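Local atomic coordinates of uncharacterized protein (Actinomyces odontolyticus, PDB entry 4MJG), a protein that is of unknown function, belongs to the DUF4853 family and is probably a lipoprotein in its natural full-length form. Residues E19-R24 with D113-L118; I109-N114 with V119-S124. One frame throughout, in Å; residues are numbered along the deposited sequence.

Both contacts involve the hairpin made by strands 107-113 and 118-123. Contact 2 (109-114 with 119-124) is the paired body of that hairpin; contact 1 (19-24 with 113-118) is its turn, met by the helix 18-24 from near the start of the chain. Their centres lie about 14 Å apart, and Asp113 and Asn114 belong to both. The two also touch through Leu118, whose CD1 packs 3.4 Å from Gln110 CB and 3.8 Å from Ile112 CD1. No active site is known. A glycerol, probably from the crystallisation liquor, lies about 3 Å from the side chain of Tyr115 in contact 1.

Contact 1 (E19-R24 with D113-L118); sequences EEYISR and DNYGGL
Tyr21 is the residue of 19-24 that reaches the hairpin turn, with its ring and hydroxyl. CB leaves the helix with CG anti to the backbone N (chi1 -164°), which aims the ring at residues 113-115. Going outward, CE2 passes 4.4 Å from Tyr115 CD2, a slanting contact at van der Waals range or a little beyond. At the tip, OH comes to 3.5 Å from Asp113 OD2, a polar approach without an assigned hydrogen bond. The two side chains arrive from opposite directions, with ring and carboxylate planes 70° apart. Ser134 and Leu137 also touch the Tyr21 side chain.

The carboxylate it faces is busy with its own loop. Residues 113-116 form a type I beta turn, closed by Gly116 N to Asp113 O at 2.9 Å, and on top of it sits an Asx turn: Asp113 OD1 accepts from Tyr115 N at 2.9 Å. Gly117 N donates to that same oxygen, and the two N-H groups reach it from opposite faces of the carboxylate plane. Between them they fix how the carboxylate is turned, leaving OD2 as the oxygen that looks toward Tyr21. Trading Asp113 for an alanine removes the carboxylate, and the N-H groups of Tyr115 and Gly117 would probably lose their shared acceptor, leaving the turn less firmly shaped. Gly116 has a positive phi (89°), a conformation glycine adopts easily. Tyr115 sends its own hydroxyl elsewhere, to a hydrogen bond with the backbone N of Val16, just ahead of the helix.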
ATOM      1  N   GLU A  19      15.222  -1.931   6.128  1.00 61.58           N
ATOM      2  CA  GLU A  19      15.646  -0.556   5.869  1.00 64.70           C
ATOM      3  C   GLU A  19      15.820  -0.287   4.376  1.00 64.56           C
ATOM      4  O   GLU A  19      15.478   0.795   3.895  1.00 64.75           O
ATOM      5  CB  GLU A  19      16.950  -0.262   6.611  1.00 72.40           C
ATOM      6  CG  GLU A  19      16.815  -0.297   8.129  1.00 79.55           C
ATOM      7  CD  GLU A  19      17.935  -1.073   8.800  1.00 93.85           C
ATOM      8  OE1 GLU A  19      18.037  -2.303   8.564  1.00 87.71           O
ATOM      9  OE2 GLU A  19      18.708  -0.452   9.565  1.00 88.96           O
ATOM     10  N   GLU A  20      16.355  -1.271   3.653  1.00 63.93           N
ATOM     11  CA  GLU A  20      16.512  -1.174   2.202  1.00 67.84           C
ATOM     12  C   GLU A  20      15.149  -1.133   1.528  1.00 64.93           C
ATOM     13  O   GLU A  20      14.958  -0.423   0.535  1.00 72.42           O
ATOM     14  CB  GLU A  20      17.317  -2.371   1.678  1.00 71.70           C
ATOM     15  CG  GLU A  20      17.535  -2.416   0.165  1.00 74.57           C
ATOM     16  CD  GLU A  20      18.577  -1.430  -0.334  1.00 71.59           C
ATOM     17  OE1 GLU A  20      19.093  -0.622   0.464  1.00 65.07           O
ATOM     18  OE2 GLU A  20      18.880  -1.465  -1.547  1.00 78.48           O
ATOM     19  N   TYR A  21      14.209  -1.898   2.074  1.00 59.16           N
ATOM     20  CA  TYR A  21      12.861  -1.979   1.524  1.00 64.50           C
ATOM     21  C   TYR A  21      12.115  -0.665   1.718  1.00 61.24           C
ATOM     22  O   TYR A  21      11.483  -0.149   0.789  1.00 71.08           O
ATOM     23  CB  TYR A  21      12.096  -3.108   2.194  1.00 62.62           C
ATOM     24  CG  TYR A  21      10.840  -3.533   1.472  1.00 64.94           C
ATOM     25  CD1 TYR A  21       9.614  -2.936   1.746  1.00 64.26           C
ATOM     26  CD2 TYR A  21      10.873  -4.560   0.539  1.00 70.20           C
ATOM     27  CE1 TYR A  21       8.457  -3.343   1.098  1.00 71.02           C
ATOM     28  CE2 TYR A  21       9.723  -4.977  -0.114  1.00 69.28           C
ATOM     29  CZ  TYR A  21       8.519  -4.368   0.164  1.00 68.64           C
ATOM     30  OH  TYR A  21       7.385  -4.797  -0.486  1.00 74.38           O
ATOM     31  N   ILE A  22      12.199  -0.130   2.931  1.00 55.33           N
ATOM     32  CA  ILE A  22      11.608   1.169   3.242  1.00 58.46           C
ATOM     33  C   ILE A  22      12.179   2.254   2.325  1.00 60.34           C
ATOM     34  O   ILE A  22      11.439   3.081   1.777  1.00 61.29           O
ATOM     35  CB  ILE A  22      11.846   1.537   4.722  1.00 52.43           C
ATOM     36  CG1 ILE A  22      10.943   0.678   5.616  1.00 51.84           C
ATOM     37  CG2 ILE A  22      11.568   3.012   4.965  1.00 51.22           C
ATOM     38  CD1 ILE A  22      11.276   0.738   7.089  1.00 52.45           C
ATOM     39  N   SER A  23      13.495   2.223   2.153  1.00 59.90           N
ATOM     40  CA  SER A  23      14.198   3.213   1.345  1.00 63.43           C
ATOM     41  C   SER A  23      13.873   3.137  -0.155  1.00 66.47           C
ATOM     42  O   SER A  23      13.662   4.171  -0.794  1.00 62.24           O
ATOM     43  CB  SER A  23      15.705   3.063   1.552  1.00 63.05           C
ATOM     44  OG  SER A  23      16.427   3.884   0.656  1.00 68.76           O
ATOM     45  N   ARG A  24      13.810   1.923  -0.704  1.00 67.63           N
ATOM     46  CA  ARG A  24      13.800   1.734  -2.164  1.00 68.48           C
ATOM     47  C   ARG A  24      12.554   1.089  -2.782  1.00 71.15           C
ATOM     48  O   ARG A  24      12.207   1.399  -3.925  1.00 76.46           O
ATOM     49  CB  ARG A  24      15.054   0.971  -2.573  1.00 70.74           C
ATOM     50  CG  ARG A  24      16.226   1.933  -2.730  1.00 79.28           C
ATOM     51  CD  ARG A  24      17.616   1.329  -2.565  1.00 82.65           C
ATOM     52  NE  ARG A  24      18.029   0.440  -3.658  1.00 84.27           N
ATOM     53  CZ  ARG A  24      18.384   0.830  -4.886  1.00 91.67           C
ATOM     54  NH1 ARG A  24      18.386   2.115  -5.245  1.00 99.82           N
ATOM     55  NH2 ARG A  24      18.744  -0.089  -5.779  1.00 91.26           N
ATOM     56  N   ASP A 113       3.909  -9.633  -4.699  1.00 60.35           N
ATOM     57  CA  ASP A 113       5.306  -9.466  -5.127  1.00 61.14           C
ATOM     58  C   ASP A 113       6.093 -10.763  -4.942  1.00 60.66           C
ATOM     59  O   ASP A 113       5.616 -11.714  -4.314  1.00 57.68           O
ATOM     60  CB  ASP A 113       5.992  -8.298  -4.391  1.00 58.82           C
ATOM     61  CG  ASP A 113       6.063  -8.496  -2.876  1.00 62.38           C
ATOM     62  OD1 ASP A 113       6.375  -9.619  -2.427  1.00 57.99           O
ATOM     63  OD2 ASP A 113       5.818  -7.519  -2.129  1.00 72.70           O
ATOM     64  N   ASN A 114       7.303 -10.787  -5.489  1.00 65.34           N
ATOM     65  CA  ASN A 114       8.144 -11.994  -5.477  1.00 74.89           C
ATOM     66  C   ASN A 114       8.626 -12.417  -4.083  1.00 69.51           C
ATOM     67  O   ASN A 114       9.180 -13.506  -3.926  1.00 63.90           O
ATOM     68  CB  ASN A 114       9.335 -11.859  -6.447  1.00 85.87           C
ATOM     69  CG  ASN A 114       9.911 -10.451  -6.490  1.00 97.96           C
ATOM     70  OD1 ASN A 114       9.170  -9.459  -6.490  1.00 96.67           O
ATOM     71  ND2 ASN A 114      11.236 -10.355  -6.547  1.00105.10           N
ATOM     72  N   TYR A 115       8.408 -11.562  -3.082  1.00 66.12           N
ATOM     73  CA  TYR A 115       8.710 -11.885  -1.682  1.00 62.88           C
ATOM     74  C   TYR A 115       7.524 -12.530  -0.963  1.00 61.00           C
ATOM     75  O   TYR A 115       7.657 -12.992   0.168  1.00 61.86           O
ATOM     76  CB  TYR A 115       9.110 -10.616  -0.919  1.00 61.39           C
ATOM     77  CG  TYR A 115      10.508 -10.100  -1.174  1.00 61.40           C
ATOM     78  CD1 TYR A 115      11.240 -10.484  -2.298  1.00 68.92           C
ATOM     79  CD2 TYR A 115      11.096  -9.202  -0.288  1.00 66.44           C
ATOM     80  CE1 TYR A 115      12.522  -9.999  -2.515  1.00 73.13           C
ATOM     81  CE2 TYR A 115      12.373  -8.710  -0.501  1.00 70.43           C
ATOM     82  CZ  TYR A 115      13.082  -9.112  -1.614  1.00 67.55           C
ATOM     83  OH  TYR A 115      14.348  -8.627  -1.817  1.00 77.22           O
ATOM     84  N   GLY A 116       6.364 -12.564  -1.613  1.00 62.33           N
ATOM     85  CA  GLY A 116       5.131 -13.003  -0.955  1.00 59.74           C
ATOM     86  C   GLY A 116       4.420 -11.842  -0.276  1.00 59.15           C
ATOM     87  O   GLY A 116       3.387 -12.027   0.378  1.00 55.45           O
ATOM     88  N   GLY A 117       4.979 -10.642  -0.443  1.00 57.94           N
ATOM     89  CA  GLY A 117       4.368  -9.417   0.033  1.00 57.22           C
ATOM     90  C   GLY A 117       3.191  -9.024  -0.824  1.00 60.62           C
ATOM     91  O   GLY A 117       2.877  -9.690  -1.807  1.00 66.77           O
ATOM     92  N   LEU A 118       2.564  -7.910  -0.467  1.00 71.98           N
ATOM     93  CA  LEU A 118       1.188  -7.654  -0.853  1.00 77.68           C
ATOM     94  C   LEU A 118       0.883  -6.171  -1.076  1.00 73.77           C
ATOM     95  O   LEU A 118       1.423  -5.296  -0.399  1.00 76.30           O
ATOM     96  CB  LEU A 118       0.291  -8.197   0.262  1.00 80.82           C
ATOM     97  CG  LEU A 118      -1.204  -7.926   0.213  1.00 86.23           C
ATOM     98  CD1 LEU A 118      -1.818  -8.815  -0.844  1.00 93.63           C
ATOM     99  CD2 LEU A 118      -1.849  -8.181   1.571  1.00 95.84           C
TER

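Contact 2 (I109-N114 with V119-S124); sequences IQLIDN and VEFKFS
Ile109 and Phe121 face each other as a hydrogen-bonded antiparallel pair, joined by two bonds: Phe121 N to Ile109 O at 2.8 Å and Ile109 N to Phe121 O at 2.9 Å. Both N-H groups point at their acceptors at 164°. Toward the turn, Leu111 N reaches Val119 O at 2.7 Å, while the return bond from Val119 N to Leu111 O is more bent.

The tight part is the face bearing Ile109, Leu111, Val119 and Phe121, all four buried. Leu111 CB lies 4.1 Å from Val119 CB. Diagonally, Leu111 CD2 comes in at the edge of the Phe121 ring, 4.1 Å from CE1. With CG beside the backbone N, anti to the carbonyl carbon (chi1 -57°), the Phe121 ring swings along its own strand toward Val119 and keeps the CD1 edge at Ile109 O, which lies in the ring plane. Val84 of helix 77-86 packs on Ile109, Leu111 and Phe121, so this face carries the helix.

On the other face the Gln110-Glu120 pair is polar and partly exposed, with Leu118 and Ile112 packed beside Gln110. Gln110 and Glu120, a non-hydrogen-bonded pair, run side by side in the same direction. Gln110 bends at its second torsion and brings NE2 to 2.8 Å from Glu120 OE2. The bond is bent at the hydrogen (133°), and NE2 comes to OE2 from above the carboxylate plane, the amide and carboxylate planes standing perpendicular. Gln110 NE2 is also hydrogen-bonded to Asp98 OD1, and Lys122 NZ adds a long salt bridge to OE2 of Glu120. Apolar under the helix and mixed on the other face, these strands form a beta hairpin, part of the meander of strands 92-97, 107-113, 118-123 and 127-133 in the antiparallel sheet.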
ATOM      1  N   ILE A 109      -8.712  -6.787  -4.277  1.00 57.84           N
ATOM      2  CA  ILE A 109      -7.801  -7.298  -5.293  1.00 57.66           C
ATOM      3  C   ILE A 109      -6.394  -7.141  -4.730  1.00 61.41           C
ATOM      4  O   ILE A 109      -6.031  -6.066  -4.240  1.00 55.52           O
ATOM      5  CB  ILE A 109      -7.910  -6.534  -6.622  1.00 59.83           C
ATOM      6  CG1 ILE A 109      -9.330  -6.647  -7.179  1.00 61.69           C
ATOM      7  CG2 ILE A 109      -6.906  -7.078  -7.638  1.00 60.46           C
ATOM      8  CD1 ILE A 109      -9.602  -5.727  -8.346  1.00 63.26           C
ATOM      9  N   GLN A 110      -5.614  -8.215  -4.794  1.00 59.72           N
ATOM     10  CA  GLN A 110      -4.271  -8.220  -4.250  1.00 57.65           C
ATOM     11  C   GLN A 110      -3.247  -8.292  -5.368  1.00 60.80           C
ATOM     12  O   GLN A 110      -3.461  -8.969  -6.377  1.00 70.93           O
ATOM     13  CB  GLN A 110      -4.078  -9.415  -3.317  1.00 61.56           C
ATOM     14  CG  GLN A 110      -4.954  -9.396  -2.077  1.00 61.06           C
ATOM     15  CD  GLN A 110      -6.349  -9.904  -2.346  1.00 67.24           C
ATOM     16  OE1 GLN A 110      -6.528 -11.016  -2.860  1.00 78.11           O
ATOM     17  NE2 GLN A 110      -7.353  -9.097  -1.995  1.00 65.54           N
ATOM     18  N   LEU A 111      -2.129  -7.606  -5.162  1.00 57.86           N
ATOM     19  CA  LEU A 111      -0.994  -7.637  -6.071  1.00 59.42           C
ATOM     20  C   LEU A 111       0.162  -8.267  -5.304  1.00 62.81           C
ATOM     21  O   LEU A 111       0.643  -7.688  -4.327  1.00 74.38           O
ATOM     22  CB  LEU A 111      -0.653  -6.211  -6.499  1.00 64.57           C
ATOM     23  CG  LEU A 111      -0.538  -5.918  -7.991  1.00 71.23           C
ATOM     24  CD1 LEU A 111      -1.781  -6.366  -8.742  1.00 73.87           C
ATOM     25  CD2 LEU A 111      -0.304  -4.429  -8.189  1.00 70.85           C
ATOM     26  N   ILE A 112       0.577  -9.466  -5.713  1.00 59.97           N
ATOM     27  CA  ILE A 112       1.568 -10.239  -4.959  1.00 62.56           C
ATOM     28  C   ILE A 112       2.963 -10.044  -5.542  1.00 62.12           C
ATOM     29  O   ILE A 112       3.175 -10.272  -6.731  1.00 68.46           O
ATOM     30  CB  ILE A 112       1.235 -11.753  -4.956  1.00 66.50           C
ATOM     31  CG1 ILE A 112      -0.229 -12.006  -4.558  1.00 69.55           C
ATOM     32  CG2 ILE A 112       2.169 -12.512  -4.022  1.00 62.17           C
ATOM     33  CD1 ILE A 112      -0.609 -11.491  -3.183  1.00 69.84           C
ATOM     34  N   ASP A 113       3.909  -9.633  -4.699  1.00 60.35           N
ATOM     35  CA  ASP A 113       5.306  -9.466  -5.127  1.00 61.14           C
ATOM     36  C   ASP A 113       6.093 -10.763  -4.942  1.00 60.66           C
ATOM     37  O   ASP A 113       5.616 -11.714  -4.314  1.00 57.68           O
ATOM     38  CB  ASP A 113       5.992  -8.298  -4.391  1.00 58.82           C
ATOM     39  CG  ASP A 113       6.063  -8.496  -2.876  1.00 62.38           C
ATOM     40  OD1 ASP A 113       6.375  -9.619  -2.427  1.00 57.99           O
ATOM     41  OD2 ASP A 113       5.818  -7.519  -2.129  1.00 72.70           O
ATOM     42  N   ASN A 114       7.303 -10.787  -5.489  1.00 65.34           N
ATOM     43  CA  ASN A 114       8.144 -11.994  -5.477  1.00 74.89           C
ATOM     44  C   ASN A 114       8.626 -12.417  -4.083  1.00 69.51           C
ATOM     45  O   ASN A 114       9.180 -13.506  -3.926  1.00 63.90           O
ATOM     46  CB  ASN A 114       9.335 -11.859  -6.447  1.00 85.87           C
ATOM     47  CG  ASN A 114       9.911 -10.451  -6.490  1.00 97.96           C
ATOM     48  OD1 ASN A 114       9.170  -9.459  -6.490  1.00 96.67           O
ATOM     49  ND2 ASN A 114      11.236 -10.355  -6.547  1.00105.10           N
ATOM     50  N   VAL A 119       0.008  -5.905  -2.036  1.00 68.53           N
ATOM     51  CA  VAL A 119      -0.631  -4.602  -2.177  1.00 60.85           C
ATOM     52  C   VAL A 119      -2.102  -4.856  -2.461  1.00 56.08           C
ATOM     53  O   VAL A 119      -2.425  -5.626  -3.355  1.00 54.58           O
ATOM     54  CB  VAL A 119      -0.020  -3.776  -3.318  1.00 62.85           C
ATOM     55  CG1 VAL A 119      -0.749  -2.444  -3.465  1.00 63.20           C
ATOM     56  CG2 VAL A 119       1.463  -3.558  -3.068  1.00 66.91           C
ATOM     57  N   GLU A 120      -2.985  -4.222  -1.693  1.00 56.96           N
ATOM     58  CA  GLU A 120      -4.413  -4.520  -1.764  1.00 55.91           C
ATOM     59  C   GLU A 120      -5.266  -3.313  -2.136  1.00 53.67           C
ATOM     60  O   GLU A 120      -5.194  -2.262  -1.500  1.00 52.29           O
ATOM     61  CB  GLU A 120      -4.910  -5.098  -0.436  1.00 54.59           C
ATOM     62  CG  GLU A 120      -6.392  -5.435  -0.462  1.00 61.45           C
ATOM     63  CD  GLU A 120      -6.787  -6.447   0.591  1.00 59.03           C
ATOM     64  OE1 GLU A 120      -6.329  -6.305   1.743  1.00 68.07           O
ATOM     65  OE2 GLU A 120      -7.561  -7.377   0.263  1.00 53.08           O
ATOM     66  N   PHE A 121      -6.085  -3.487  -3.166  1.00 55.02           N
ATOM     67  CA  PHE A 121      -7.087  -2.506  -3.547  1.00 50.80           C
ATOM     68  C   PHE A 121      -8.416  -2.987  -2.986  1.00 53.54           C
ATOM     69  O   PHE A 121      -8.958  -3.984  -3.468  1.00 54.37           O
ATOM     70  CB  PHE A 121      -7.174  -2.408  -5.067  1.00 54.69           C
ATOM     71  CG  PHE A 121      -5.868  -2.069  -5.734  1.00 58.76           C
ATOM     72  CD1 PHE A 121      -4.941  -3.059  -6.020  1.00 60.59           C
ATOM     73  CD2 PHE A 121      -5.572  -0.758  -6.089  1.00 60.45           C
ATOM     74  CE1 PHE A 121      -3.741  -2.749  -6.636  1.00 64.31           C
ATOM     75  CE2 PHE A 121      -4.372  -0.444  -6.707  1.00 62.76           C
ATOM     76  CZ  PHE A 121      -3.453  -1.440  -6.980  1.00 58.87           C
ATOM     77  N   LYS A 122      -8.924  -2.308  -1.957  1.00 51.36           N
ATOM     78  CA  LYS A 122     -10.207  -2.674  -1.351  1.00 58.00           C
ATOM     79  C   LYS A 122     -11.369  -1.875  -1.938  1.00 61.00           C
ATOM     80  O   LYS A 122     -11.541  -0.691  -1.646  1.00 59.91           O
ATOM     81  CB  LYS A 122     -10.174  -2.522   0.178  1.00 63.13           C
ATOM     82  CG  LYS A 122     -10.137  -3.849   0.921  1.00 79.62           C
ATOM     83  CD  LYS A 122     -10.409  -3.688   2.409  1.00 93.31           C
ATOM     84  CE  LYS A 122     -10.801  -5.017   3.044  1.00102.32           C
ATOM     85  NZ  LYS A 122      -9.797  -6.096   2.815  1.00 96.95           N
ATOM     86  N   PHE A 123     -12.177  -2.538  -2.758  1.00 59.79           N
ATOM     87  CA  PHE A 123     -13.391  -1.927  -3.284  1.00 62.17           C
ATOM     88  C   PHE A 123     -14.462  -1.827  -2.208  1.00 63.06           C
ATOM     89  O   PHE A 123     -14.607  -2.723  -1.375  1.00 65.78           O
ATOM     90  CB  PHE A 123     -13.944  -2.725  -4.470  1.00 64.75           C
ATOM     91  CG  PHE A 123     -15.375  -2.403  -4.796  1.00 68.32           C
ATOM     92  CD1 PHE A 123     -15.693  -1.320  -5.605  1.00 70.89           C
ATOM     93  CD2 PHE A 123     -16.408  -3.170  -4.272  1.00 70.73           C
ATOM     94  CE1 PHE A 123     -17.010  -1.017  -5.896  1.00 71.18           C
ATOM     95  CE2 PHE A 123     -17.730  -2.871  -4.560  1.00 73.29           C
ATOM     96  CZ  PHE A 123     -18.030  -1.793  -5.373  1.00 73.63           C
ATOM     97  N   SER A 124     -15.196  -0.721  -2.233  1.00 66.11           N
ATOM     98  CA  SER A 124     -16.463  -0.596  -1.520  1.00 66.84           C
ATOM     99  C   SER A 124     -17.300   0.436  -2.270  1.00 72.45           C
ATOM    100  O   SER A 124     -16.799   1.112  -3.168  1.00 70.32           O
ATOM    101  CB  SER A 124     -16.252  -0.189  -0.057  1.00 57.90           C
ATOM    102  OG  SER A 124     -16.141   1.210   0.083  1.00 59.18           O
TER